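Local structure of hypothetical protein TTHA1606 (2YYB) at residues A208-Y211 with D212-F216; H192-F195 with H196-E200; G66-G70 with K71-I75. The protein is of unknown function but belongs to the GTP cyclohydrolase 1 type 2/NIF3 family and probably binds two divalent metal cations. All coordinates share one frame; numbering follows the deposited sequence.

Contact 1: A208-Y211 with D212-F216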
loop_
_atom_site.group_PDB
_atom_site.type_symbol
_atom_site.label_atom_id
_atom_site.label_comp_id
_atom_site.label_asym_id
_atom_site.label_seq_id
_atom_site.Cartn_x
_atom_site.Cartn_y
_atom_site.Cartn_z
ATOM N N ALA A 208 -10.519 -7.969 -33.363
ATOM C CA ALA A 208 -10.016 -7.461 -34.636
ATOM C C ALA A 208 -8.542 -7.038 -34.686
ATOM O O ALA A 208 -8.115 -6.368 -35.636
ATOM C CB ALA A 208 -10.909 -6.319 -35.103
ATOM N N GLY A 209 -7.769 -7.433 -33.677
ATOM C CA GLY A 209 -6.354 -7.099 -33.644
ATOM C C GLY A 209 -6.037 -5.912 -32.759
ATOM O O GLY A 209 -6.767 -4.929 -32.770
ATOM N N HIS A 210 -4.963 -5.995 -31.978
ATOM C CA HIS A 210 -4.594 -4.883 -31.113
ATOM C C HIS A 210 -4.079 -3.740 -31.997
ATOM O O HIS A 210 -4.439 -2.577 -31.807
ATOM C CB HIS A 210 -3.514 -5.319 -30.118
ATOM C CG HIS A 210 -3.366 -4.407 -28.939
ATOM N ND1 HIS A 210 -3.228 -3.041 -29.061
ATOM C CD2 HIS A 210 -3.294 -4.675 -27.612
ATOM C CE1 HIS A 210 -3.073 -2.508 -27.861
ATOM N NE2 HIS A 210 -3.110 -3.478 -26.964
ATOM N N TYR A 211 -3.246 -4.079 -32.974
ATOM C CA TYR A 211 -2.715 -3.071 -33.889
ATOM C C TYR A 211 -3.805 -2.494 -34.782
ATOM O O TYR A 211 -3.997 -1.284 -34.844
ATOM C CB TYR A 211 -1.641 -3.672 -34.787
ATOM C CG TYR A 211 -1.018 -2.693 -35.760
ATOM C CD1 TYR A 211 -0.011 -1.818 -35.352
ATOM C CD2 TYR A 211 -1.398 -2.672 -37.101
ATOM C CE1 TYR A 211 0.607 -0.955 -36.248
ATOM C CE2 TYR A 211 -0.784 -1.806 -38.012
ATOM C CZ TYR A 211 0.218 -0.950 -37.574
ATOM O OH TYR A 211 0.810 -0.068 -38.454
ATOM N N ASP A 212 -4.515 -3.376 -35.472
ATOM C CA ASP A 212 -5.553 -2.956 -36.395
ATOM C C ASP A 212 -6.699 -2.151 -35.818
ATOM O O ASP A 212 -7.406 -1.481 -36.576
ATOM C CB ASP A 212 -6.111 -4.152 -37.160
ATOM C CG ASP A 212 -5.096 -4.749 -38.099
ATOM O OD1 ASP A 212 -4.348 -3.960 -38.710
ATOM O OD2 ASP A 212 -5.045 -5.991 -38.231
ATOM N N THR A 213 -6.896 -2.190 -34.503
ATOM C CA THR A 213 -7.989 -1.417 -33.922
ATOM C C THR A 213 -7.491 -0.101 -33.318
ATOM O O THR A 213 -8.266 0.852 -33.210
ATOM C CB THR A 213 -8.807 -2.228 -32.830
ATOM O OG1 THR A 213 -7.994 -2.475 -31.676
ATOM C CG2 THR A 213 -9.312 -3.564 -33.398
ATOM N N GLU A 214 -6.215 -0.037 -32.918
ATOM C CA GLU A 214 -5.690 1.200 -32.328
ATOM C C GLU A 214 -4.935 2.039 -33.396
ATOM O O GLU A 214 -4.060 2.839 -33.102
ATOM C CB GLU A 214 -4.834 0.893 -31.052
ATOM C CG GLU A 214 -5.672 0.395 -29.805
ATOM C CD GLU A 214 -4.931 0.451 -28.443
ATOM O OE1 GLU A 214 -3.795 -0.077 -28.359
ATOM O OE2 GLU A 214 -5.486 1.012 -27.442
ATOM N N THR A 215 -5.355 1.854 -34.643
ATOM C CA THR A 215 -4.831 2.531 -35.833
ATOM C C THR A 215 -5.637 3.813 -36.102
ATOM O O THR A 215 -5.142 4.782 -36.679
ATOM C CB THR A 215 -5.013 1.611 -37.080
ATOM O OG1 THR A 215 -3.771 1.427 -37.739
ATOM C CG2 THR A 215 -6.004 2.205 -38.064
ATOM N N PHE A 216 -6.895 3.789 -35.678
ATOM C CA PHE A 216 -7.844 4.876 -35.904
ATOM C C PHE A 216 -7.661 6.201 -35.160
ATOM O O PHE A 216 -8.033 7.249 -35.675
ATOM C CB PHE A 216 -9.257 4.330 -35.666
ATOM C CG PHE A 216 -9.581 3.143 -36.523
ATOM C CD1 PHE A 216 -9.921 3.309 -37.870
ATOM C CD2 PHE A 216 -9.471 1.848 -36.013
ATOM C CE1 PHE A 216 -10.140 2.193 -38.701
ATOM C CE2 PHE A 216 -9.687 0.730 -36.829
ATOM C CZ PHE A 216 -10.020 0.898 -38.171
#

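Contact 2: H192-F195 with H196-E200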
loop_
_atom_site.group_PDB
_atom_site.type_symbol
_atom_site.label_atom_id
_atom_site.label_comp_id
_atom_site.label_asym_id
_atom_site.label_seq_id
_atom_site.Cartn_x
_atom_site.Cartn_y
_atom_site.Cartn_z
ATOM N N HIS A 192 -6.644 -16.158 -23.679
ATOM C CA HIS A 192 -7.078 -17.500 -23.354
ATOM C C HIS A 192 -7.921 -17.497 -22.069
ATOM O O HIS A 192 -8.966 -18.136 -21.996
ATOM C CB HIS A 192 -5.875 -18.415 -23.151
ATOM C CG HIS A 192 -6.237 -19.778 -22.642
ATOM N ND1 HIS A 192 -6.762 -20.766 -23.449
ATOM C CD2 HIS A 192 -6.192 -20.302 -21.392
ATOM C CE1 HIS A 192 -7.021 -21.837 -22.719
ATOM N NE2 HIS A 192 -6.686 -21.581 -21.468
ATOM N N SER A 193 -7.473 -16.767 -21.052
ATOM C CA SER A 193 -8.201 -16.743 -19.788
ATOM C C SER A 193 -9.662 -16.267 -19.824
ATOM O O SER A 193 -10.338 -16.355 -18.804
ATOM C CB SER A 193 -7.439 -15.914 -18.757
ATOM O OG SER A 193 -7.441 -14.545 -19.110
ATOM N N VAL A 194 -10.158 -15.756 -20.953
ATOM C CA VAL A 194 -11.557 -15.321 -20.988
ATOM C C VAL A 194 -12.400 -16.163 -21.921
ATOM O O VAL A 194 -13.584 -15.901 -22.103
ATOM C CB VAL A 194 -11.732 -13.841 -21.410
ATOM C CG1 VAL A 194 -11.053 -12.929 -20.405
ATOM C CG2 VAL A 194 -11.205 -13.634 -22.814
ATOM N N PHE A 195 -11.793 -17.180 -22.508
ATOM C CA PHE A 195 -12.508 -18.062 -23.411
ATOM C C PHE A 195 -13.820 -18.615 -22.830
ATOM O O PHE A 195 -14.904 -18.220 -23.247
ATOM C CB PHE A 195 -11.618 -19.227 -23.805
ATOM C CG PHE A 195 -12.163 -20.030 -24.934
ATOM C CD1 PHE A 195 -12.129 -19.528 -26.232
ATOM C CD2 PHE A 195 -12.744 -21.266 -24.704
ATOM C CE1 PHE A 195 -12.667 -20.252 -27.289
ATOM C CE2 PHE A 195 -13.285 -21.997 -25.751
ATOM C CZ PHE A 195 -13.246 -21.487 -27.048
ATOM N N HIS A 196 -13.723 -19.526 -21.868
ATOM C CA HIS A 196 -14.913 -20.136 -21.288
ATOM C C HIS A 196 -15.938 -19.169 -20.739
ATOM O O HIS A 196 -17.142 -19.376 -20.900
ATOM C CB HIS A 196 -14.507 -21.160 -20.225
ATOM C CG HIS A 196 -13.770 -22.331 -20.797
ATOM N ND1 HIS A 196 -14.390 -23.283 -21.578
ATOM C CD2 HIS A 196 -12.451 -22.647 -20.794
ATOM C CE1 HIS A 196 -13.485 -24.131 -22.034
ATOM N NE2 HIS A 196 -12.301 -23.768 -21.572
ATOM N N GLU A 197 -15.477 -18.100 -20.107
ATOM C CA GLU A 197 -16.417 -17.140 -19.565
ATOM C C GLU A 197 -17.262 -16.547 -20.714
ATOM O O GLU A 197 -18.489 -16.446 -20.613
ATOM C CB GLU A 197 -15.677 -16.037 -18.818
ATOM C CG GLU A 197 -16.611 -15.146 -18.050
ATOM C CD GLU A 197 -16.004 -13.800 -17.701
ATOM O OE1 GLU A 197 -16.770 -12.903 -17.272
ATOM O OE2 GLU A 197 -14.771 -13.646 -17.854
ATOM N N THR A 198 -16.599 -16.172 -21.806
ATOM C CA THR A 198 -17.287 -15.619 -22.959
ATOM C C THR A 198 -18.470 -16.480 -23.459
ATOM O O THR A 198 -19.542 -15.957 -23.750
ATOM C CB THR A 198 -16.305 -15.408 -24.122
ATOM O OG1 THR A 198 -15.464 -14.304 -23.823
ATOM C CG2 THR A 198 -17.032 -15.122 -25.406
ATOM N N PHE A 199 -18.285 -17.786 -23.577
ATOM C CA PHE A 199 -19.380 -18.615 -24.043
ATOM C C PHE A 199 -20.426 -18.888 -22.964
ATOM O O PHE A 199 -21.626 -18.711 -23.192
ATOM C CB PHE A 199 -18.849 -19.922 -24.620
ATOM C CG PHE A 199 -18.060 -19.731 -25.884
ATOM C CD1 PHE A 199 -16.684 -19.476 -25.838
ATOM C CD2 PHE A 199 -18.699 -19.728 -27.123
ATOM C CE1 PHE A 199 -15.963 -19.218 -26.999
ATOM C CE2 PHE A 199 -17.978 -19.469 -28.291
ATOM C CZ PHE A 199 -16.612 -19.211 -28.225
ATOM N N GLU A 200 -19.970 -19.288 -21.785
ATOM C CA GLU A 200 -20.864 -19.584 -20.691
ATOM C C GLU A 200 -21.798 -18.443 -20.398
ATOM O O GLU A 200 -22.916 -18.656 -19.946
ATOM C CB GLU A 200 -20.069 -19.932 -19.451
ATOM C CG GLU A 200 -19.419 -21.266 -19.562
ATOM C CD GLU A 200 -18.685 -21.628 -18.316
ATOM O OE1 GLU A 200 -19.191 -21.290 -17.225
ATOM O OE2 GLU A 200 -17.612 -22.255 -18.422
#

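Contact 3: G66-G70 with K71-I75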
loop_
_atom_site.group_PDB
_atom_site.type_symbol
_atom_site.label_atom_id
_atom_site.label_comp_id
_atom_site.label_asym_id
_atom_site.label_seq_id
_atom_site.Cartn_x
_atom_site.Cartn_y
_atom_site.Cartn_z
ATOM N N GLY A 66 3.576 4.909 -26.246
ATOM C CA GLY A 66 4.871 5.548 -26.128
ATOM C C GLY A 66 5.997 4.784 -25.455
ATOM O O GLY A 66 5.968 3.568 -25.333
ATOM N N LEU A 67 6.997 5.519 -24.993
ATOM C CA LEU A 67 8.169 4.926 -24.371
ATOM C C LEU A 67 8.141 4.737 -22.869
ATOM O O LEU A 67 8.840 3.871 -22.346
ATOM C CB LEU A 67 9.399 5.761 -24.706
ATOM C CG LEU A 67 9.871 5.788 -26.151
ATOM C CD1 LEU A 67 11.012 6.774 -26.267
ATOM C CD2 LEU A 67 10.303 4.402 -26.579
ATOM N N PHE A 68 7.343 5.538 -22.175
ATOM C CA PHE A 68 7.295 5.473 -20.727
ATOM C C PHE A 68 6.034 4.876 -20.106
ATOM O O PHE A 68 4.922 5.128 -20.566
ATOM C CB PHE A 68 7.544 6.874 -20.180
ATOM C CG PHE A 68 8.871 7.444 -20.586
ATOM C CD1 PHE A 68 10.056 6.873 -20.128
ATOM C CD2 PHE A 68 8.944 8.515 -21.469
ATOM C CE1 PHE A 68 11.280 7.359 -20.546
ATOM C CE2 PHE A 68 10.176 9.002 -21.890
ATOM C CZ PHE A 68 11.337 8.425 -21.431
ATOM N N TRP A 69 6.226 4.088 -19.047
ATOM C CA TRP A 69 5.121 3.452 -18.343
ATOM C C TRP A 69 5.351 3.417 -16.830
ATOM O O TRP A 69 4.961 2.460 -16.179
ATOM C CB TRP A 69 4.917 2.017 -18.850
ATOM C CG TRP A 69 4.812 1.892 -20.349
ATOM C CD1 TRP A 69 5.841 1.695 -21.231
ATOM C CD2 TRP A 69 3.616 1.992 -21.143
ATOM N NE1 TRP A 69 5.361 1.668 -22.522
ATOM C CE2 TRP A 69 4.001 1.848 -22.499
ATOM C CE3 TRP A 69 2.258 2.188 -20.843
ATOM C CZ2 TRP A 69 3.078 1.894 -23.555
ATOM C CZ3 TRP A 69 1.331 2.233 -21.903
ATOM C CH2 TRP A 69 1.753 2.086 -23.240
ATOM N N GLY A 70 5.974 4.453 -16.273
ATOM C CA GLY A 70 6.227 4.473 -14.838
ATOM C C GLY A 70 7.494 3.711 -14.450
ATOM O O GLY A 70 8.104 3.962 -13.408
ATOM N N LYS A 71 7.882 2.760 -15.295
ATOM C CA LYS A 71 9.084 1.953 -15.077
ATOM C C LYS A 71 10.292 2.699 -15.640
ATOM O O LYS A 71 10.404 2.883 -16.857
ATOM C CB LYS A 71 8.963 0.610 -15.807
ATOM C CG LYS A 71 8.642 0.757 -17.299
ATOM C CD LYS A 71 8.853 -0.540 -18.067
ATOM C CE LYS A 71 8.448 -0.382 -19.537
ATOM N NZ LYS A 71 9.162 0.741 -20.223
ATOM N N PRO A 72 11.202 3.161 -14.769
ATOM C CA PRO A 72 12.380 3.875 -15.281
ATOM C C PRO A 72 13.374 2.817 -15.798
ATOM O O PRO A 72 13.736 1.892 -15.071
ATOM C CB PRO A 72 12.888 4.610 -14.047
ATOM C CG PRO A 72 12.628 3.584 -12.962
ATOM C CD PRO A 72 11.219 3.087 -13.295
ATOM N N PHE A 73 13.785 2.938 -17.056
ATOM C CA PHE A 73 14.719 1.983 -17.646
ATOM C C PHE A 73 16.007 2.672 -18.036
ATOM O O PHE A 73 15.999 3.831 -18.445
ATOM C CB PHE A 73 14.110 1.339 -18.887
ATOM C CG PHE A 73 13.549 2.330 -19.870
ATOM C CD1 PHE A 73 12.279 2.861 -19.694
ATOM C CD2 PHE A 73 14.290 2.729 -20.976
ATOM C CE1 PHE A 73 11.750 3.776 -20.614
ATOM C CE2 PHE A 73 13.772 3.644 -21.900
ATOM C CZ PHE A 73 12.503 4.166 -21.719
ATOM N N PRO A 74 17.132 1.961 -17.934
ATOM C CA PRO A 74 18.423 2.552 -18.291
ATOM C C PRO A 74 18.478 2.850 -19.779
ATOM O O PRO A 74 17.931 2.090 -20.558
ATOM C CB PRO A 74 19.415 1.467 -17.884
ATOM C CG PRO A 74 18.639 0.219 -18.122
ATOM C CD PRO A 74 17.280 0.540 -17.580
ATOM N N ILE A 75 19.117 3.956 -20.169
ATOM C CA ILE A 75 19.246 4.309 -21.588
ATOM C C ILE A 75 20.396 3.443 -22.141
ATOM O O ILE A 75 21.512 3.896 -22.395
ATOM C CB ILE A 75 19.536 5.848 -21.782
ATOM C CG1 ILE A 75 18.244 6.687 -21.718
ATOM C CG2 ILE A 75 20.060 6.111 -23.173
ATOM C CD1 ILE A 75 17.358 6.454 -20.563
#

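Contact 1: A208-Y211 with D212-F216
T213 folds back on G209 in the short helical turn 210-213, which with E214 just after it brings H210 and E214 to the predicted dinuclear metal site of the DUF34/NIF3 fold. Four hydrogen bonds close this turn, two of them weak. T213 OG1 gives its proton to G209 O at 3.0 Å, in the carbonyl plane. T213 N adds a weak bond to the same oxygen. E214 N bonds to H210 O at 3.3 Å and more weakly to Y211 O. The backbone angles of G209 call for glycine. The chi1 of T213 is 67°, which sets OG1 between its own backbone N and carbonyl carbon, facing G209. OG1 also takes a bond from G171 N, so the hydroxyl ties this turn to the loop at G171. A valine here would probably leave G171 N without its acceptor and G209 O with only the weak backbone bond from this residue.

The apolar contact is T213 CG2, 3.6 Å from A208 CB.

Among the polar side chains, the H210 ring and E214 carboxylate have planes 70° apart; their close fit is doubtful. E214 bonds weakly to H64 and H65. Y211 points its hydroxyl to D237 and H238, while its CD2 sits 3.6 Å from D212 OD1.

Contact 2: H192-F195 with H196-E200
V194 and T198 meet where the chain enters helix 195-200, and V194 O is the main acceptor. It takes two bonds from T198, one from the backbone and one from the side chain. T198 N reaches it at 3.0 Å with an N-H...O angle of 163°, close to straight. T198 OG1 gives its proton to the same oxygen, also at 3.0 Å. This donor stands above the carbonyl plane, and the two donors arrive from opposite faces of it. The T198 hydroxyl can do this because OG1 lies anti to the carbonyl carbon (chi1 -73°), folded back toward the preceding turn. It thus finds its acceptor four residues back, at the start of the helix.

One residue on, F199 N makes a weak bond of 3.4 Å to F195 O. Two more backbone bonds lie within the same stretch: F195 N to H192 O, and E200 N to H196 O. The polar ends have partners outside this stretch. E197 forms a salt bridge with R201. On a second subunit, R82 and the backbone N of E47 hold the carboxylate of E200, and D44 takes a hydrogen bond with H192 NE2.

The rings gather on one side. F195 turns its edge to the face of H196 in a T-shaped pair, planes at 89°, with F195 CD2 over the centre of the imidazole. F199 CE1 comes over one face of F195, 3.5 Å from F195 CE1, and these two rings meet obliquely. H156 joins them, edge-to-face with F195. This is an aromatic cluster at the start of an alpha-helix, closed by i to i+4 bonds and set in a subunit interface.

Contact 3: G66-G70 with K71-I75
The loop between strand 60-63 and helix 77-88 carries H64 and H65 of the predicted metal site, and just after them it doubles back so that F68 meets F73. The two rings are tilted by 27° and slid apart, with centroids 5.5 Å apart, so they barely overlap. The contact is oblique, CE1 and CZ of F73 against CD1 and CE1 of F68. F73 CE1 lies 3.6 Å from F68 CD1, and F73 CZ is equally near F68 CE1. F73 CE1 also comes within 3.4 Å of L67 O. With chi1 at 50°, F73 holds CG between its backbone N and carbonyl carbon, which swings the ring back to F68. H79 meets the F73 ring from helix 77-88.

W69 and K71 lie side by side and point the same way. The lysine bends at its last torsion, chi4 56°. Its NZ ends at the edge of the indole, in the ring plane, 3.6 Å from W69 CD1. That places the ammonium beside the ring rather than over it, so this is not a cation-pi contact. W69 itself packs near H65 and meets H97 edge-to-face. Between them G70 makes the bend, with backbone angles that call for glycine, and P72 CD touches G70 O at 3.2 Å.

F68 also packs on I75 of a third subunit. Across this turn the two halves of the loop are held mainly by apolar ring contact, with little directional polar bonding between them.

Overall arrangement
Along the chain contact 3 comes first, then contact 2, then contact 1. Contact 1, centred about 7 Å from the centre of the folded chain, follows strand 204-207 of the four-stranded sheet. Contact 2 precedes that strand, running from a loop into helix 195-200. Contact 3 follows strand 60-63 of the five-stranded sheet. Centres lie about 22 Å apart for contacts 1 and 2, about 23 Å for 1 and 3, and about 33 Å for 2 and 3. None touch. Contact 1 supplies two predicted metal ligands; contact 3 lies beside the site. Contact 2 is far off in its own chain, but its H192 meets H210 of a second subunit, so assembly probably brings it near that site.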